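Local coordinates for FrpC operon protein (Neisseria meningitidis, PDB 5EDF) that binds the RTX protein FrpC, is regulated by iron and is putatively involved in adhesion, though its precise function remains unknown, at residues F151-H165 / Q202-E216. Residues are numbered along the deposited sequence; the frame is centred on the assembly and turned at random.
Sequences FYYIKKGENPAIITH and QLTQQELVGYHQQVE
Gln205 lays its extended side chain over one face of the Tyr153 ring: CG sits 3.8 Å from the ring centroid, and amide and ring planes lie only 19° apart, a CH-pi contact that runs on into amide-on-ring packing. The amide is fixed in rotation by Ser128 and Ala129, which bond its NE2 and OE1. At the phenol's edge, in plane, a water 2.7 Å from Tyr153 OH donates to Leu203 O, tying the strand to the loop that leads into the helix. Leu208 CD1 touches two rings, 3.7 Å from Tyr153 CE2 and over a face of His165. With CG anti to the backbone N, the imidazole of His165 reaches the loop before the helix, where its NE2 accepts from Leu203 N at 2.9 Å. The N-H points nearly straight at the nitrogen (169°) but arrives 32° out of the ring plane. Because NE2 accepts, it carries no proton there; the ring is probably neutral, with ND1 bonded to Thr180. Further along, Ile163 CD1 packs 4.2 Å from Val209 CG2, and the methyl of Ala161 meets NE2 of His212, whose ND1 is hydrogen-bonded to Tyr193 OH. At the hairpin turn, Lys155, bent at its last torsion, puts NZ 2.9 Å from Glu216 OE2 on the carboxylate's syn side, a salt bridge; NZ also donates to Asn159 O. Two waters lie within hydrogen-bonding distance of the same OE2; one clearly donates, while the other, also bonded to His212 NE2 and Asn159 O, cannot serve all its acceptors at once. At the helix start, Glu207 N bonds Thr204 OG1 and Thr204 N bonds Glu207 OE1, a capping box. Alternating inward side chains of two antiparallel strands thus meet a C-terminal helix packed across one face of a large antiparallel sheet.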
loop_
_atom_site.group_PDB
_atom_site.type_symbol
_atom_site.label_atom_id
_atom_site.label_comp_id
_atom_site.label_asym_id
_atom_site.label_seq_id
_atom_site.Cartn_x
_atom_site.Cartn_y
_atom_site.Cartn_z
ATOM N N PHE A 151 -3.603 8.329 -15.174
ATOM C CA PHE A 151 -2.266 8.849 -14.943
ATOM C C PHE A 151 -1.342 7.731 -14.494
ATOM O O PHE A 151 -1.771 6.811 -13.760
ATOM C CB PHE A 151 -2.290 9.875 -13.807
ATOM C CG PHE A 151 -3.102 11.075 -14.085
ATOM C CD1 PHE A 151 -2.515 12.169 -14.699
ATOM C CD2 PHE A 151 -4.433 11.126 -13.768
ATOM C CE1 PHE A 151 -3.241 13.317 -14.979
ATOM C CE2 PHE A 151 -5.194 12.277 -14.050
ATOM C CZ PHE A 151 -4.582 13.381 -14.651
ATOM N N TYR A 152 -0.082 7.792 -14.885
ATOM C CA TYR A 152 0.959 6.898 -14.456
ATOM C C TYR A 152 2.108 7.695 -13.938
ATOM O O TYR A 152 2.480 8.691 -14.566
ATOM C CB TYR A 152 1.460 6.016 -15.614
ATOM C CG TYR A 152 0.422 5.127 -16.242
ATOM C CD1 TYR A 152 0.278 3.799 -15.873
ATOM C CD2 TYR A 152 -0.450 5.626 -17.214
ATOM C CE1 TYR A 152 -0.684 2.996 -16.468
ATOM C CE2 TYR A 152 -1.419 4.823 -17.802
ATOM C CZ TYR A 152 -1.533 3.506 -17.435
ATOM O OH TYR A 152 -2.451 2.705 -18.034
ATOM N N TYR A 153 2.696 7.265 -12.841
ATOM C CA TYR A 153 3.929 7.783 -12.299
ATOM C C TYR A 153 4.882 6.617 -12.123
ATOM O O TYR A 153 4.611 5.712 -11.332
ATOM C CB TYR A 153 3.688 8.555 -11.019
ATOM C CG TYR A 153 2.597 9.604 -11.167
ATOM C CD1 TYR A 153 2.845 10.792 -11.811
ATOM C CD2 TYR A 153 1.325 9.399 -10.671
ATOM C CE1 TYR A 153 1.833 11.753 -11.985
ATOM C CE2 TYR A 153 0.331 10.337 -10.827
ATOM C CZ TYR A 153 0.594 11.520 -11.479
ATOM O OH TYR A 153 -0.398 12.476 -11.606
ATOM N N ILE A 154 6.009 6.629 -12.814
ATOM C CA ILE A 154 6.928 5.507 -12.884
ATOM C C ILE A 154 8.291 5.914 -12.356
ATOM O O ILE A 154 8.901 6.847 -12.859
ATOM C CB ILE A 154 7.069 4.980 -14.334
ATOM C CG1 ILE A 154 5.708 4.559 -14.857
ATOM C CG2 ILE A 154 8.078 3.846 -14.396
ATOM C CD1 ILE A 154 5.698 4.032 -16.264
ATOM N N LYS A 155 8.794 5.183 -11.371
ATOM C CA LYS A 155 10.126 5.353 -10.789
ATOM C C LYS A 155 10.994 4.175 -11.215
ATOM O O LYS A 155 10.530 3.067 -11.181
ATOM C CB LYS A 155 9.947 5.358 -9.246
ATOM C CG LYS A 155 11.181 5.414 -8.333
ATOM C CD LYS A 155 10.696 5.269 -6.870
ATOM C CE LYS A 155 11.739 5.574 -5.847
ATOM N NZ LYS A 155 12.318 4.327 -5.411
ATOM N N LYS A 156 12.269 4.373 -11.571
ATOM C CA LYS A 156 13.195 3.232 -11.834
ATOM C C LYS A 156 14.191 3.075 -10.670
ATOM O O LYS A 156 13.746 2.992 -9.545
ATOM C CB LYS A 156 13.885 3.373 -13.190
ATOM C CG LYS A 156 12.927 3.270 -14.350
ATOM C CD LYS A 156 13.623 3.715 -15.621
ATOM C CE LYS A 156 12.770 3.533 -16.850
ATOM N NZ LYS A 156 13.586 3.617 -18.097
ATOM N N GLY A 157 15.506 3.014 -10.893
ATOM C CA GLY A 157 16.453 2.878 -9.780
ATOM C C GLY A 157 16.417 1.532 -9.084
ATOM O O GLY A 157 15.892 0.555 -9.619
ATOM N N GLU A 158 16.920 1.511 -7.859
ATOM C CA GLU A 158 17.106 0.264 -7.117
ATOM C C GLU A 158 15.765 -0.345 -6.702
ATOM O O GLU A 158 15.637 -1.576 -6.586
ATOM C CB GLU A 158 17.954 0.521 -5.865
ATOM C CG GLU A 158 18.995 -0.569 -5.591
ATOM C CD GLU A 158 19.970 -0.767 -6.754
ATOM O OE1 GLU A 158 20.489 0.242 -7.285
ATOM O OE2 GLU A 158 20.219 -1.932 -7.138
ATOM N N ASN A 159 14.782 0.545 -6.524
ATOM C CA ASN A 159 13.498 0.242 -5.971
ATOM C C ASN A 159 12.367 0.828 -6.860
ATOM O O ASN A 159 11.687 1.788 -6.477
ATOM C CB ASN A 159 13.426 0.770 -4.528
ATOM C CG ASN A 159 14.269 -0.035 -3.561
ATOM O OD1 ASN A 159 14.579 -1.190 -3.801
ATOM N ND2 ASN A 159 14.613 0.576 -2.443
ATOM N N PRO A 160 12.138 0.217 -8.035
ATOM C CA PRO A 160 11.215 0.807 -8.968
ATOM C C PRO A 160 9.748 0.739 -8.485
ATOM O O PRO A 160 9.391 -0.039 -7.592
ATOM C CB PRO A 160 11.383 -0.043 -10.223
ATOM C CG PRO A 160 11.845 -1.305 -9.746
ATOM C CD PRO A 160 12.795 -0.959 -8.613
ATOM N N ALA A 161 8.888 1.544 -9.086
ATOM C CA ALA A 161 7.489 1.584 -8.714
ATOM C C ALA A 161 6.683 2.083 -9.883
ATOM O O ALA A 161 7.167 2.923 -10.674
ATOM C CB ALA A 161 7.268 2.515 -7.517
ATOM N N ILE A 162 5.442 1.623 -10.001
ATOM C CA ILE A 162 4.496 2.174 -10.941
ATOM C C ILE A 162 3.196 2.476 -10.201
ATOM O O ILE A 162 2.583 1.574 -9.588
ATOM C CB ILE A 162 4.277 1.284 -12.197
ATOM C CG1 ILE A 162 3.156 1.859 -13.074
ATOM C CG2 ILE A 162 3.982 -0.140 -11.798
ATOM C CD1 ILE A 162 3.206 1.436 -14.546
ATOM N N ILE A 163 2.791 3.754 -10.218
ATOM C CA ILE A 163 1.601 4.245 -9.566
ATOM C C ILE A 163 0.623 4.600 -10.689
ATOM O O ILE A 163 0.951 5.348 -11.606
ATOM C CB ILE A 163 1.894 5.508 -8.750
ATOM C CG1 ILE A 163 2.963 5.263 -7.692
ATOM C CG2 ILE A 163 0.555 6.045 -8.142
ATOM C CD1 ILE A 163 3.423 6.554 -6.920
ATOM N N THR A 164 -0.579 4.016 -10.665
ATOM C CA THR A 164 -1.617 4.275 -11.686
ATOM C C THR A 164 -2.836 4.845 -11.004
ATOM O O THR A 164 -3.331 4.303 -10.036
ATOM C CB THR A 164 -1.998 3.008 -12.439
ATOM O OG1 THR A 164 -0.833 2.330 -12.904
ATOM C CG2 THR A 164 -2.915 3.311 -13.645
ATOM N N HIS A 165 -3.296 5.991 -11.466
ATOM C CA HIS A 165 -4.421 6.719 -10.845
ATOM C C HIS A 165 -5.438 6.983 -11.930
ATOM O O HIS A 165 -5.094 7.578 -12.950
ATOM C CB HIS A 165 -3.875 8.031 -10.267
ATOM C CG HIS A 165 -4.844 8.810 -9.434
ATOM N ND1 HIS A 165 -5.412 8.310 -8.276
ATOM C CD2 HIS A 165 -5.310 10.075 -9.563
ATOM C CE1 HIS A 165 -6.208 9.228 -7.752
ATOM N NE2 HIS A 165 -6.129 10.327 -8.487
ATOM N N GLN A 202 -9.786 13.116 -7.239
ATOM C CA GLN A 202 -8.485 13.050 -7.893
ATOM C C GLN A 202 -7.390 13.498 -6.920
ATOM O O GLN A 202 -7.534 14.475 -6.203
ATOM C CB GLN A 202 -8.481 13.901 -9.160
ATOM C CG GLN A 202 -7.262 13.731 -10.042
ATOM C CD GLN A 202 -7.281 14.614 -11.286
ATOM O OE1 GLN A 202 -8.320 15.101 -11.697
ATOM N NE2 GLN A 202 -6.119 14.780 -11.892
ATOM N N LEU A 203 -6.286 12.762 -6.908
ATOM C CA LEU A 203 -5.192 13.002 -6.025
ATOM C C LEU A 203 -4.025 13.537 -6.838
ATOM O O LEU A 203 -3.855 13.206 -8.013
ATOM C CB LEU A 203 -4.803 11.682 -5.315
ATOM C CG LEU A 203 -5.913 11.070 -4.469
ATOM C CD1 LEU A 203 -5.465 9.695 -3.899
ATOM C CD2 LEU A 203 -6.351 12.006 -3.331
ATOM N N THR A 204 -3.199 14.351 -6.216
ATOM C CA THR A 204 -2.062 14.920 -6.896
ATOM C C THR A 204 -0.901 13.956 -6.896
ATOM O O THR A 204 -0.857 12.996 -6.112
ATOM C CB THR A 204 -1.580 16.213 -6.231
ATOM O OG1 THR A 204 -1.023 15.901 -4.948
ATOM C CG2 THR A 204 -2.717 17.233 -6.046
ATOM N N GLN A 205 0.077 14.203 -7.752
ATOM C CA GLN A 205 1.285 13.425 -7.762
ATOM C C GLN A 205 1.973 13.471 -6.399
ATOM O O GLN A 205 2.549 12.471 -5.952
ATOM C CB GLN A 205 2.245 13.870 -8.855
ATOM C CG GLN A 205 3.443 12.961 -8.979
ATOM C CD GLN A 205 4.436 13.372 -10.058
ATOM O OE1 GLN A 205 4.342 14.456 -10.642
ATOM N NE2 GLN A 205 5.449 12.534 -10.281
ATOM N N GLN A 206 1.916 14.632 -5.753
ATOM C CA GLN A 206 2.555 14.789 -4.457
ATOM C C GLN A 206 1.902 13.895 -3.410
ATOM O O GLN A 206 2.588 13.290 -2.578
ATOM C CB GLN A 206 2.572 16.251 -4.010
ATOM C CG GLN A 206 3.451 17.174 -4.868
ATOM C CD GLN A 206 2.743 17.794 -6.072
ATOM O OE1 GLN A 206 1.647 17.381 -6.477
ATOM N NE2 GLN A 206 3.384 18.794 -6.655
ATOM N N GLU A 207 0.571 13.810 -3.424
ATOM C CA GLU A 207 -0.139 12.907 -2.506
ATOM C C GLU A 207 0.218 11.451 -2.772
ATOM O O GLU A 207 0.488 10.699 -1.840
ATOM C CB GLU A 207 -1.646 13.080 -2.640
ATOM C CG GLU A 207 -2.146 14.402 -2.069
ATOM C CD GLU A 207 -3.622 14.619 -2.321
ATOM O OE1 GLU A 207 -4.011 14.819 -3.504
ATOM O OE2 GLU A 207 -4.397 14.664 -1.332
ATOM N N LEU A 208 0.257 11.069 -4.042
ATOM C CA LEU A 208 0.507 9.673 -4.421
ATOM C C LEU A 208 1.958 9.243 -4.180
ATOM O O LEU A 208 2.218 8.223 -3.553
ATOM C CB LEU A 208 0.099 9.471 -5.880
ATOM C CG LEU A 208 -1.364 9.703 -6.219
ATOM C CD1 LEU A 208 -1.594 9.818 -7.736
ATOM C CD2 LEU A 208 -2.166 8.544 -5.670
ATOM N N VAL A 209 2.918 10.041 -4.663
ATOM C CA VAL A 209 4.335 9.776 -4.381
ATOM C C VAL A 209 4.630 9.852 -2.895
ATOM O O VAL A 209 5.377 9.021 -2.360
ATOM C CB VAL A 209 5.285 10.713 -5.208
ATOM C CG1 VAL A 209 6.739 10.532 -4.760
ATOM C CG2 VAL A 209 5.164 10.367 -6.683
ATOM N N GLY A 210 4.038 10.808 -2.188
ATOM C CA GLY A 210 4.236 10.907 -0.753
ATOM C C GLY A 210 3.853 9.626 -0.043
ATOM O O GLY A 210 4.559 9.169 0.861
ATOM N N TYR A 211 2.714 9.068 -0.412
ATOM C CA TYR A 211 2.251 7.809 0.190
ATOM C C TYR A 211 3.287 6.736 -0.085
ATOM O O TYR A 211 3.678 6.004 0.850
ATOM C CB TYR A 211 0.865 7.477 -0.375
ATOM C CG TYR A 211 0.130 6.328 0.309
ATOM C CD1 TYR A 211 -1.073 6.537 0.931
ATOM C CD2 TYR A 211 0.658 5.040 0.304
ATOM C CE1 TYR A 211 -1.760 5.496 1.536
ATOM C CE2 TYR A 211 -0.013 4.009 0.918
ATOM C CZ TYR A 211 -1.223 4.230 1.542
ATOM O OH TYR A 211 -1.840 3.129 2.143
ATOM N N HIS A 212 3.716 6.610 -1.331
ATOM C CA HIS A 212 4.663 5.563 -1.647
ATOM C C HIS A 212 5.987 5.724 -0.934
ATOM O O HIS A 212 6.559 4.731 -0.481
ATOM C CB HIS A 212 4.870 5.393 -3.149
ATOM C CG HIS A 212 5.647 4.175 -3.449
ATOM N ND1 HIS A 212 5.205 2.921 -3.059
ATOM C CD2 HIS A 212 6.854 3.992 -4.023
ATOM C CE1 HIS A 212 6.126 2.034 -3.355
ATOM N NE2 HIS A 212 7.136 2.651 -3.959
ATOM N N GLN A 213 6.458 6.958 -0.773
ATOM C CA GLN A 213 7.682 7.184 -0.028
ATOM C C GLN A 213 7.519 6.693 1.409
ATOM O O GLN A 213 8.452 6.133 1.998
ATOM C CB GLN A 213 8.067 8.675 -0.052
ATOM C CG GLN A 213 8.532 9.145 -1.398
ATOM C CD GLN A 213 8.708 10.662 -1.499
ATOM O OE1 GLN A 213 8.081 11.428 -0.778
ATOM N NE2 GLN A 213 9.515 11.082 -2.439
ATOM N N GLN A 214 6.345 6.912 2.003
ATOM C CA GLN A 214 6.083 6.413 3.345
ATOM C C GLN A 214 6.085 4.880 3.387
ATOM O O GLN A 214 6.616 4.294 4.299
ATOM C CB GLN A 214 4.773 6.983 3.881
ATOM C CG GLN A 214 4.852 8.506 4.084
ATOM C CD GLN A 214 3.485 9.125 4.213
ATOM O OE1 GLN A 214 2.545 8.477 4.669
ATOM N NE2 GLN A 214 3.354 10.373 3.799
ATOM N N VAL A 215 5.535 4.240 2.353
ATOM C CA VAL A 215 5.518 2.780 2.266
ATOM C C VAL A 215 6.948 2.255 2.146
ATOM O O VAL A 215 7.299 1.283 2.809
ATOM C CB VAL A 215 4.652 2.292 1.111
ATOM C CG1 VAL A 215 4.813 0.797 0.937
ATOM C CG2 VAL A 215 3.213 2.650 1.363
ATOM N N GLU A 216 7.784 2.888 1.330
ATOM C CA GLU A 216 9.169 2.449 1.152
ATOM C C GLU A 216 9.904 2.530 2.491
ATOM O O GLU A 216 10.594 1.601 2.877
ATOM C CB GLU A 216 9.877 3.348 0.143
ATOM C CG GLU A 216 9.379 3.235 -1.248
ATOM C CD GLU A 216 10.136 4.113 -2.211
ATOM O OE1 GLU A 216 10.005 5.365 -2.163
ATOM O OE2 GLU A 216 10.849 3.518 -3.038
HETATM O O HOH W 1 -2.864 12.904 -10.490
HETATM O O HOH W 2 9.625 1.516 -4.596
HETATM O O HOH W 3 13.151 2.862 -1.742
#